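Side-chain contacts in tRNA (guanine(26)-N(2))-dimethyltransferase (Pyrococcus horikoshii, PDB 2DUL), which probably dimethylates the exocyclic amino group of one guanine in its tRNA substrates, with S-adenosyl-L-methionine as methyl donor: residues F321-T324 / H325-G328; Y368-F371 / I372-K376; A220-K223 / D224-F227. All blocks are in the same frame, centred on the assembly; numbering follows the deposited sequence.

Interaction 1 of 3, residues F321-T324 / H325-G328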
ATOM      1  N   PHE A 321      -0.284  -4.553  17.754  1.00 19.35           N
ATOM      2  CA  PHE A 321       0.773  -4.163  18.679  1.00 20.99           C
ATOM      3  C   PHE A 321       0.179  -3.525  19.922  1.00 20.09           C
ATOM      4  O   PHE A 321      -1.037  -3.359  20.022  1.00 19.15           O
ATOM      5  CB  PHE A 321       1.714  -3.173  17.986  1.00 20.23           C
ATOM      6  CG  PHE A 321       1.032  -1.919  17.495  1.00 22.16           C
ATOM      7  CD1 PHE A 321       0.947  -0.789  18.304  1.00 21.24           C
ATOM      8  CD2 PHE A 321       0.472  -1.871  16.217  1.00 21.04           C
ATOM      9  CE1 PHE A 321       0.315   0.375  17.847  1.00 21.57           C
ATOM     10  CE2 PHE A 321      -0.161  -0.717  15.750  1.00 22.94           C
ATOM     11  CZ  PHE A 321      -0.239   0.411  16.567  1.00 22.27           C
ATOM     12  N   TYR A 322       1.039  -3.176  20.870  1.00 20.32           N
ATOM     13  CA  TYR A 322       0.593  -2.544  22.102  1.00 20.79           C
ATOM     14  C   TYR A 322       1.138  -1.123  22.134  1.00 21.19           C
ATOM     15  O   TYR A 322       2.340  -0.911  22.010  1.00 19.77           O
ATOM     16  CB  TYR A 322       1.089  -3.332  23.322  1.00 20.82           C
ATOM     17  CG  TYR A 322       0.570  -4.757  23.371  1.00 21.13           C
ATOM     18  CD1 TYR A 322      -0.800  -5.019  23.392  1.00 22.01           C
ATOM     19  CD2 TYR A 322       1.446  -5.843  23.360  1.00 22.92           C
ATOM     20  CE1 TYR A 322      -1.286  -6.328  23.396  1.00 20.66           C
ATOM     21  CE2 TYR A 322       0.968  -7.156  23.365  1.00 23.85           C
ATOM     22  CZ  TYR A 322      -0.397  -7.389  23.380  1.00 21.83           C
ATOM     23  OH  TYR A 322      -0.877  -8.684  23.371  1.00 22.20           O
ATOM     24  N   ASP A 323       0.243  -0.152  22.280  1.00 21.85           N
ATOM     25  CA  ASP A 323       0.641   1.251  22.328  1.00 23.99           C
ATOM     26  C   ASP A 323       0.845   1.625  23.794  1.00 23.98           C
ATOM     27  O   ASP A 323      -0.113   1.731  24.552  1.00 22.86           O
ATOM     28  CB  ASP A 323      -0.444   2.119  21.695  1.00 24.99           C
ATOM     29  CG  ASP A 323      -0.000   3.558  21.499  1.00 29.82           C
ATOM     30  OD1 ASP A 323       0.163   4.277  22.510  1.00 28.31           O
ATOM     31  OD2 ASP A 323       0.196   3.959  20.330  1.00 31.53           O
ATOM     32  N   THR A 324       2.102   1.810  24.187  1.00 26.07           N
ATOM     33  CA  THR A 324       2.439   2.139  25.569  1.00 28.46           C
ATOM     34  C   THR A 324       1.688   3.355  26.106  1.00 28.57           C
ATOM     35  O   THR A 324       1.246   3.365  27.254  1.00 28.99           O
ATOM     36  CB  THR A 324       3.953   2.390  25.725  1.00 29.19           C
ATOM     37  OG1 THR A 324       4.681   1.269  25.204  1.00 31.52           O
ATOM     38  CG2 THR A 324       4.307   2.559  27.194  1.00 30.29           C
ATOM     39  N   HIS A 325       1.543   4.378  25.275  1.00 30.15           N
ATOM     40  CA  HIS A 325       0.847   5.584  25.700  1.00 31.30           C
ATOM     41  C   HIS A 325      -0.647   5.336  25.917  1.00 29.28           C
ATOM     42  O   HIS A 325      -1.173   5.584  27.002  1.00 28.01           O
ATOM     43  CB  HIS A 325       1.054   6.695  24.670  1.00 35.54           C
ATOM     44  CG  HIS A 325       0.469   8.008  25.082  1.00 41.94           C
ATOM     45  ND1 HIS A 325      -0.879   8.282  25.001  1.00 45.09           N
ATOM     46  CD2 HIS A 325       1.044   9.108  25.623  1.00 44.67           C
ATOM     47  CE1 HIS A 325      -1.110   9.494  25.474  1.00 45.24           C
ATOM     48  NE2 HIS A 325       0.041  10.017  25.859  1.00 45.40           N
ATOM     49  N   ALA A 326      -1.324   4.835  24.889  1.00 27.81           N
ATOM     50  CA  ALA A 326      -2.757   4.570  24.980  1.00 26.73           C
ATOM     51  C   ALA A 326      -3.108   3.594  26.104  1.00 25.99           C
ATOM     52  O   ALA A 326      -4.080   3.802  26.829  1.00 24.79           O
ATOM     53  CB  ALA A 326      -3.278   4.041  23.643  1.00 25.99           C
ATOM     54  N   ILE A 327      -2.323   2.529  26.247  1.00 24.98           N
ATOM     55  CA  ILE A 327      -2.586   1.547  27.289  1.00 24.88           C
ATOM     56  C   ILE A 327      -2.422   2.188  28.661  1.00 25.10           C
ATOM     57  O   ILE A 327      -3.170   1.885  29.590  1.00 24.86           O
ATOM     58  CB  ILE A 327      -1.654   0.321  27.162  1.00 26.00           C
ATOM     59  CG1 ILE A 327      -2.011  -0.459  25.890  1.00 27.74           C
ATOM     60  CG2 ILE A 327      -1.792  -0.575  28.388  1.00 26.27           C
ATOM     61  CD1 ILE A 327      -1.172  -1.708  25.652  1.00 27.36           C
ATOM     62  N   GLY A 328      -1.445   3.079  28.783  1.00 25.80           N
ATOM     63  CA  GLY A 328      -1.242   3.768  30.043  1.00 26.83           C
ATOM     64  C   GLY A 328      -2.490   4.562  30.405  1.00 27.88           C
ATOM     65  O   GLY A 328      -2.922   4.559  31.562  1.00 27.10           O
TER

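Interaction 2 of 3, residues Y368-F371 / I372-K376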
ATOM      1  N   TYR A 368      -0.190 -10.123  26.410  1.00 23.05           N
ATOM      2  CA  TYR A 368      -0.609  -8.830  26.944  1.00 22.43           C
ATOM      3  C   TYR A 368      -0.216  -8.627  28.412  1.00 22.21           C
ATOM      4  O   TYR A 368       0.327  -7.585  28.780  1.00 23.16           O
ATOM      5  CB  TYR A 368      -2.126  -8.684  26.808  1.00 22.18           C
ATOM      6  CG  TYR A 368      -2.683  -7.454  27.494  1.00 24.39           C
ATOM      7  CD1 TYR A 368      -2.582  -6.193  26.906  1.00 24.62           C
ATOM      8  CD2 TYR A 368      -3.298  -7.554  28.742  1.00 25.39           C
ATOM      9  CE1 TYR A 368      -3.086  -5.051  27.548  1.00 25.85           C
ATOM     10  CE2 TYR A 368      -3.803  -6.428  29.395  1.00 25.90           C
ATOM     11  CZ  TYR A 368      -3.694  -5.183  28.796  1.00 26.22           C
ATOM     12  OH  TYR A 368      -4.180  -4.076  29.455  1.00 25.97           O
ATOM     13  N   GLU A 369      -0.497  -9.616  29.254  1.00 23.43           N
ATOM     14  CA  GLU A 369      -0.179  -9.499  30.673  1.00 24.24           C
ATOM     15  C   GLU A 369       1.307  -9.327  30.937  1.00 22.68           C
ATOM     16  O   GLU A 369       1.696  -8.612  31.861  1.00 23.21           O
ATOM     17  CB  GLU A 369      -0.704 -10.710  31.444  1.00 24.94           C
ATOM     18  CG  GLU A 369      -2.219 -10.858  31.431  1.00 29.39           C
ATOM     19  CD  GLU A 369      -2.957  -9.629  31.958  1.00 31.74           C
ATOM     20  OE1 GLU A 369      -2.403  -8.894  32.806  1.00 30.59           O
ATOM     21  OE2 GLU A 369      -4.112  -9.417  31.535  1.00 34.57           O
ATOM     22  N   VAL A 370       2.144  -9.980  30.140  1.00 22.30           N
ATOM     23  CA  VAL A 370       3.586  -9.841  30.318  1.00 22.71           C
ATOM     24  C   VAL A 370       3.993  -8.425  29.912  1.00 23.10           C
ATOM     25  O   VAL A 370       4.850  -7.814  30.543  1.00 23.68           O
ATOM     26  CB  VAL A 370       4.365 -10.853  29.460  1.00 21.55           C
ATOM     27  CG1 VAL A 370       5.850 -10.509  29.466  1.00 22.68           C
ATOM     28  CG2 VAL A 370       4.152 -12.259  30.004  1.00 23.68           C
ATOM     29  N   PHE A 371       3.373  -7.909  28.854  1.00 21.75           N
ATOM     30  CA  PHE A 371       3.679  -6.558  28.392  1.00 22.98           C
ATOM     31  C   PHE A 371       3.353  -5.541  29.484  1.00 21.82           C
ATOM     32  O   PHE A 371       4.160  -4.666  29.786  1.00 22.87           O
ATOM     33  CB  PHE A 371       2.868  -6.220  27.134  1.00 21.89           C
ATOM     34  CG  PHE A 371       3.196  -4.873  26.545  1.00 22.06           C
ATOM     35  CD1 PHE A 371       4.330  -4.703  25.755  1.00 20.14           C
ATOM     36  CD2 PHE A 371       2.377  -3.772  26.793  1.00 22.35           C
ATOM     37  CE1 PHE A 371       4.647  -3.453  25.215  1.00 21.57           C
ATOM     38  CE2 PHE A 371       2.684  -2.513  26.260  1.00 20.84           C
ATOM     39  CZ  PHE A 371       3.819  -2.354  25.469  1.00 20.93           C
ATOM     40  N   ILE A 372       2.165  -5.669  30.069  1.00 23.79           N
ATOM     41  CA  ILE A 372       1.713  -4.756  31.118  1.00 25.40           C
ATOM     42  C   ILE A 372       2.642  -4.768  32.326  1.00 26.50           C
ATOM     43  O   ILE A 372       2.986  -3.714  32.872  1.00 25.92           O
ATOM     44  CB  ILE A 372       0.281  -5.107  31.586  1.00 27.26           C
ATOM     45  CG1 ILE A 372      -0.693  -4.977  30.415  1.00 28.46           C
ATOM     46  CG2 ILE A 372      -0.138  -4.193  32.732  1.00 29.93           C
ATOM     47  CD1 ILE A 372      -0.663  -3.629  29.735  1.00 30.52           C
ATOM     48  N   GLU A 373       3.046  -5.959  32.747  1.00 25.37           N
ATOM     49  CA  GLU A 373       3.937  -6.073  33.889  1.00 27.66           C
ATOM     50  C   GLU A 373       5.271  -5.418  33.555  1.00 27.26           C
ATOM     51  O   GLU A 373       5.931  -4.861  34.427  1.00 27.61           O
ATOM     52  CB  GLU A 373       4.151  -7.546  34.258  1.00 29.80           C
ATOM     53  CG  GLU A 373       4.987  -7.745  35.520  1.00 34.41           C
ATOM     54  CD  GLU A 373       5.021  -9.193  35.985  1.00 39.15           C
ATOM     55  OE1 GLU A 373       5.584 -10.042  35.260  1.00 41.79           O
ATOM     56  OE2 GLU A 373       4.479  -9.482  37.077  1.00 39.68           O
ATOM     57  N   THR A 374       5.656  -5.472  32.285  1.00 27.05           N
ATOM     58  CA  THR A 374       6.919  -4.885  31.848  1.00 26.22           C
ATOM     59  C   THR A 374       6.881  -3.362  31.699  1.00 26.31           C
ATOM     60  O   THR A 374       7.881  -2.693  31.950  1.00 26.39           O
ATOM     61  CB  THR A 374       7.368  -5.481  30.505  1.00 27.23           C
ATOM     62  OG1 THR A 374       7.462  -6.906  30.620  1.00 26.84           O
ATOM     63  CG2 THR A 374       8.721  -4.912  30.099  1.00 25.22           C
ATOM     64  N   ILE A 375       5.745  -2.809  31.285  1.00 25.59           N
ATOM     65  CA  ILE A 375       5.667  -1.357  31.107  1.00 27.64           C
ATOM     66  C   ILE A 375       5.411  -0.605  32.408  1.00 30.49           C
ATOM     67  O   ILE A 375       5.705   0.587  32.501  1.00 29.76           O
ATOM     68  CB  ILE A 375       4.572  -0.952  30.087  1.00 26.06           C
ATOM     69  CG1 ILE A 375       3.185  -1.317  30.623  1.00 25.69           C
ATOM     70  CG2 ILE A 375       4.835  -1.624  28.749  1.00 25.13           C
ATOM     71  CD1 ILE A 375       2.054  -0.969  29.665  1.00 24.18           C
ATOM     72  N   LYS A 376       4.861  -1.300  33.403  1.00 34.22           N
ATOM     73  CA  LYS A 376       4.570  -0.693  34.701  1.00 40.24           C
ATOM     74  C   LYS A 376       5.782   0.061  35.226  1.00 43.21           C
ATOM     75  O   LYS A 376       6.793  -0.546  35.569  1.00 42.88           O
ATOM     76  CB  LYS A 376       4.174  -1.768  35.717  1.00 41.40           C
ATOM     77  CG  LYS A 376       2.743  -2.256  35.601  1.00 44.66           C
ATOM     78  CD  LYS A 376       1.760  -1.247  36.174  1.00 48.94           C
ATOM     79  CE  LYS A 376       1.965  -1.062  37.675  1.00 50.26           C
ATOM     80  NZ  LYS A 376       0.961  -0.139  38.276  1.00 51.44           N
TER

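Interaction 3 of 3, residues A220-K223 / D224-F227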
ATOM      1  N   ALA A 220       2.815  -3.871   2.660  1.00 19.09           N
ATOM      2  CA  ALA A 220       1.650  -3.043   2.952  1.00 19.75           C
ATOM      3  C   ALA A 220       2.046  -2.195   4.145  1.00 21.12           C
ATOM      4  O   ALA A 220       2.599  -2.705   5.121  1.00 22.10           O
ATOM      5  CB  ALA A 220       0.445  -3.902   3.280  1.00 18.22           C
ATOM      6  N   TYR A 221       1.766  -0.899   4.070  1.00 21.16           N
ATOM      7  CA  TYR A 221       2.148  -0.011   5.150  1.00 20.83           C
ATOM      8  C   TYR A 221       1.283   1.237   5.219  1.00 22.40           C
ATOM      9  O   TYR A 221       0.481   1.506   4.325  1.00 21.90           O
ATOM     10  CB  TYR A 221       3.621   0.383   4.973  1.00 22.30           C
ATOM     11  CG  TYR A 221       3.905   1.211   3.735  1.00 23.71           C
ATOM     12  CD1 TYR A 221       3.810   2.603   3.769  1.00 23.70           C
ATOM     13  CD2 TYR A 221       4.262   0.607   2.528  1.00 24.83           C
ATOM     14  CE1 TYR A 221       4.065   3.374   2.636  1.00 24.84           C
ATOM     15  CE2 TYR A 221       4.517   1.371   1.382  1.00 25.89           C
ATOM     16  CZ  TYR A 221       4.416   2.756   1.449  1.00 26.51           C
ATOM     17  OH  TYR A 221       4.665   3.524   0.333  1.00 26.32           O
ATOM     18  N   TYR A 222       1.456   1.986   6.301  1.00 22.05           N
ATOM     19  CA  TYR A 222       0.735   3.230   6.522  1.00 22.76           C
ATOM     20  C   TYR A 222       1.771   4.348   6.580  1.00 24.35           C
ATOM     21  O   TYR A 222       2.855   4.164   7.133  1.00 22.23           O
ATOM     22  CB  TYR A 222      -0.022   3.188   7.851  1.00 23.72           C
ATOM     23  CG  TYR A 222      -0.569   4.534   8.261  1.00 24.91           C
ATOM     24  CD1 TYR A 222      -1.754   5.021   7.717  1.00 25.96           C
ATOM     25  CD2 TYR A 222       0.136   5.350   9.148  1.00 27.33           C
ATOM     26  CE1 TYR A 222      -2.226   6.289   8.040  1.00 28.87           C
ATOM     27  CE2 TYR A 222      -0.324   6.621   9.477  1.00 28.32           C
ATOM     28  CZ  TYR A 222      -1.504   7.084   8.919  1.00 28.20           C
ATOM     29  OH  TYR A 222      -1.961   8.343   9.225  1.00 30.22           O
ATOM     30  N   LYS A 223       1.437   5.502   6.012  1.00 24.43           N
ATOM     31  CA  LYS A 223       2.350   6.636   6.028  1.00 27.12           C
ATOM     32  C   LYS A 223       1.627   7.949   5.775  1.00 27.08           C
ATOM     33  O   LYS A 223       0.972   8.125   4.749  1.00 25.41           O
ATOM     34  CB  LYS A 223       3.449   6.461   4.975  1.00 28.45           C
ATOM     35  CG  LYS A 223       4.539   7.534   5.017  1.00 31.26           C
ATOM     36  CD  LYS A 223       5.400   7.392   6.263  1.00 32.86           C
ATOM     37  CE  LYS A 223       6.618   8.308   6.217  1.00 35.24           C
ATOM     38  NZ  LYS A 223       6.251   9.743   6.339  1.00 34.71           N
ATOM     39  N   ASP A 224       1.753   8.862   6.730  1.00 29.82           N
ATOM     40  CA  ASP A 224       1.158  10.188   6.631  1.00 30.73           C
ATOM     41  C   ASP A 224      -0.254  10.203   6.050  1.00 30.54           C
ATOM     42  O   ASP A 224      -0.508  10.811   5.013  1.00 30.04           O
ATOM     43  CB  ASP A 224       2.063  11.099   5.800  1.00 33.43           C
ATOM     44  CG  ASP A 224       1.797  12.573   6.054  1.00 36.40           C
ATOM     45  OD1 ASP A 224       2.311  13.416   5.290  1.00 37.42           O
ATOM     46  OD2 ASP A 224       1.078  12.887   7.026  1.00 37.20           O
ATOM     47  N   HIS A 225      -1.161   9.513   6.728  1.00 30.83           N
ATOM     48  CA  HIS A 225      -2.560   9.463   6.340  1.00 32.17           C
ATOM     49  C   HIS A 225      -2.927   8.802   5.017  1.00 31.07           C
ATOM     50  O   HIS A 225      -3.940   9.145   4.406  1.00 31.12           O
ATOM     51  CB  HIS A 225      -3.143  10.874   6.405  1.00 35.60           C
ATOM     52  CG  HIS A 225      -3.024  11.500   7.759  1.00 38.84           C
ATOM     53  ND1 HIS A 225      -3.558  10.925   8.892  1.00 41.29           N
ATOM     54  CD2 HIS A 225      -2.406  12.633   8.167  1.00 39.73           C
ATOM     55  CE1 HIS A 225      -3.273  11.676   9.941  1.00 41.36           C
ATOM     56  NE2 HIS A 225      -2.575  12.718   9.528  1.00 42.58           N
ATOM     57  N   TYR A 226      -2.101   7.868   4.560  1.00 29.21           N
ATOM     58  CA  TYR A 226      -2.432   7.137   3.351  1.00 28.13           C
ATOM     59  C   TYR A 226      -2.036   5.684   3.560  1.00 25.62           C
ATOM     60  O   TYR A 226      -1.055   5.387   4.240  1.00 23.41           O
ATOM     61  CB  TYR A 226      -1.776   7.760   2.103  1.00 32.69           C
ATOM     62  CG  TYR A 226      -0.305   7.505   1.866  1.00 36.19           C
ATOM     63  CD1 TYR A 226       0.157   6.242   1.493  1.00 37.72           C
ATOM     64  CD2 TYR A 226       0.619   8.550   1.934  1.00 38.90           C
ATOM     65  CE1 TYR A 226       1.501   6.026   1.185  1.00 39.60           C
ATOM     66  CE2 TYR A 226       1.969   8.347   1.631  1.00 40.96           C
ATOM     67  CZ  TYR A 226       2.403   7.082   1.254  1.00 41.90           C
ATOM     68  OH  TYR A 226       3.732   6.872   0.933  1.00 43.34           O
ATOM     69  N   PHE A 227      -2.838   4.784   3.009  1.00 23.89           N
ATOM     70  CA  PHE A 227      -2.602   3.355   3.147  1.00 23.15           C
ATOM     71  C   PHE A 227      -2.130   2.797   1.815  1.00 22.30           C
ATOM     72  O   PHE A 227      -2.691   3.119   0.765  1.00 22.62           O
ATOM     73  CB  PHE A 227      -3.889   2.673   3.603  1.00 22.28           C
ATOM     74  CG  PHE A 227      -4.462   3.257   4.866  1.00 24.14           C
ATOM     75  CD1 PHE A 227      -5.086   4.504   4.854  1.00 24.22           C
ATOM     76  CD2 PHE A 227      -4.357   2.574   6.073  1.00 20.65           C
ATOM     77  CE1 PHE A 227      -5.596   5.064   6.026  1.00 25.57           C
ATOM     78  CE2 PHE A 227      -4.863   3.122   7.253  1.00 24.70           C
ATOM     79  CZ  PHE A 227      -5.485   4.371   7.230  1.00 25.18           C
TER

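Interaction 1 of 3, residues F321-T324 / H325-G328
Asp323 meets Ala326 at the start of helix 324-331 as a true N-cap, its carboxylate standing in for the turn of helix that is missing before it. Among the hydrogen bonds, the capping one is nearly straight: Ala326 N donates to Asp323 OD1 over 2.9 Å (N-H...O 176°), reaching the oxygen on its anti side and 30° out of the carboxylate plane. What swings the acid over the first turn is its first torsion, which sets CG trans to the backbone N (chi1 -170°). Ala326 CB also rests 3.6 Å from Asp323 OD1, beside the amide that the cap holds. The backbone adds two bonds, Ile327 N to Asp323 O at 2.9 Å and Gly328 N to Thr324 O at 3.1 Å. Facing the positive end of the helix dipole, the carboxylate would tend to stay ionised.

The apolar part is a hydrophobic staple, linking Tyr322, the residue before the cap, to Ile327, the fourth after the cap. Ile327 CD1, at the end of an extended chain, meets Tyr322 CB at 3.6 Å, and the two side chains cross at a slant.

In the wider fold, Ser358 OG bonds the other carboxylate oxygen, OD2, and strand 322-323 pairs with strand 361-364. The succession of helices and strands around this sheet is consistent with a winged helix, in which helix 324-331 packs on helix 368-375: Ile327 touches Phe371, Ile372 and Ile375 there, and Thr324 touches Phe371.

Interaction 2 of 3, residues Y368-F371 / I372-K376
Tyr368 O takes the amide of Ile372 at 3.0 Å, the first of five consecutive i to i+4 backbone bonds, the last from Lys376 N, that wind residues 368-375 into a regular alpha-helix. This C-terminal helix shows how a ring can be packed by a branched side chain one turn further on in the same helix, here in two CH-pi contacts of the same i, i+4 spacing.

At the first, Ile372 CG1 lies over one face of the Tyr368 ring, 3.6 Å from the centroid and 20° off its normal, while CD1 carries on past CZ to the phenol end. The hydroxyl itself is held by Thr256 O. A serine in place of Tyr368 would probably leave Ile372 CG1 and CD1 without the ring they lie against and Thr256 O without this donor.

The second pair is Phe371 with Ile375. Ile375 CG2 sits over a face of the phenyl ring, 3.6 Å from its centroid, displaced toward the rim, CE2 being its nearest ring atom, at 3.4 Å. That methyl lies beside the backbone N because CG1 has taken the crowded position between N and the carbonyl carbon (chi1 65°), from which CD1 also reaches the CE2 corner. Ile341 of helix 338-347 touches both residues.

On the side bearing Val370 and Thr374 the contact turns polar. Gln348 NE2 is also bonded to Thr374 OG1, and this hydroxyl donates to Val370 O at 2.8 Å, from the face of the carbonyl plane opposite that approached by Thr374 N, so one oxygen accepts two bonds.

Interaction 3 of 3, residues A220-K223 / D224-F227
Tyr222 reaches both Phe227 and His225 because its CG points away from the backbone N (chi1 169°), which lays the ring along the turn with its hydroxyl beyond the strand end; Tyr226, by contrast, has its CG wedged between N and the carbonyl carbon (chi1 77°), which brings its ring face against Lys223. Tyr222 and Phe227 make an edge-to-face pair: the CD1 edge of Tyr222 stands 3.7 Å from Phe227 CE2, over one face of the phenyl ring, with centroids 5.1 Å apart and planes at 61°. Farther along the same ring, Tyr222 OH receives a weak hydrogen bond from His225 N at 2.9 Å. The imidazole lies alongside the phenol, pointing the same way. His193 stacks on Tyr222 as well, adding a partner from helix 192-209.

These residues form a beta hairpin with a two-residue turn, Asp224-His225, between strands 213-223 and 226-235. Asp224 and His225 both have positive phi and bend the chain much as in a type I' turn. Asp224 OD1 makes a salt bridge with Arg31. Tyr222 and Phe227 are a non-hydrogen-bonded antiparallel pair, and next to them Lys223 N donates to Tyr226 O over 3.1 Å. In the class I methyltransferase fold this is the reversed hairpin that ends the sheet, strand 226-235 running antiparallel to strand 158-164.

The other face of the hairpin carries Lys223 and Tyr226. Lys223 CB lies over the tyrosine ring, 4.2 Å from its centroid, as a CH-pi contact. At the far end of that ring, Tyr226 OH comes to the edge of Tyr221, near its plane, with Tyr221 CE1 and Tyr226 CE1 4.0 Å apart.

Interactions 1 and 2 belong to one packed unit, their centres about 10 Å apart. Tyr322 CB meets Phe371 CE2 at 3.4 Å, and Ile327 CG2 meets Ile372 CD1 at 3.5 Å, so the staple of one contact leans on the rings and branches of the other. Interaction 3 lies apart in the methyltransferase sheet: its centre is about 20 Å from that of interaction 1 and about 28 Å from that of interaction 2. It is also the one near the predicted S-adenosyl-L-methionine site, with the side chains of Tyr221 and Tyr226 about 8 Å from those of Arg61 and Arg36 respectively. A glycerol, probably from crystallisation, lies about 4 Å from Tyr221's side chain.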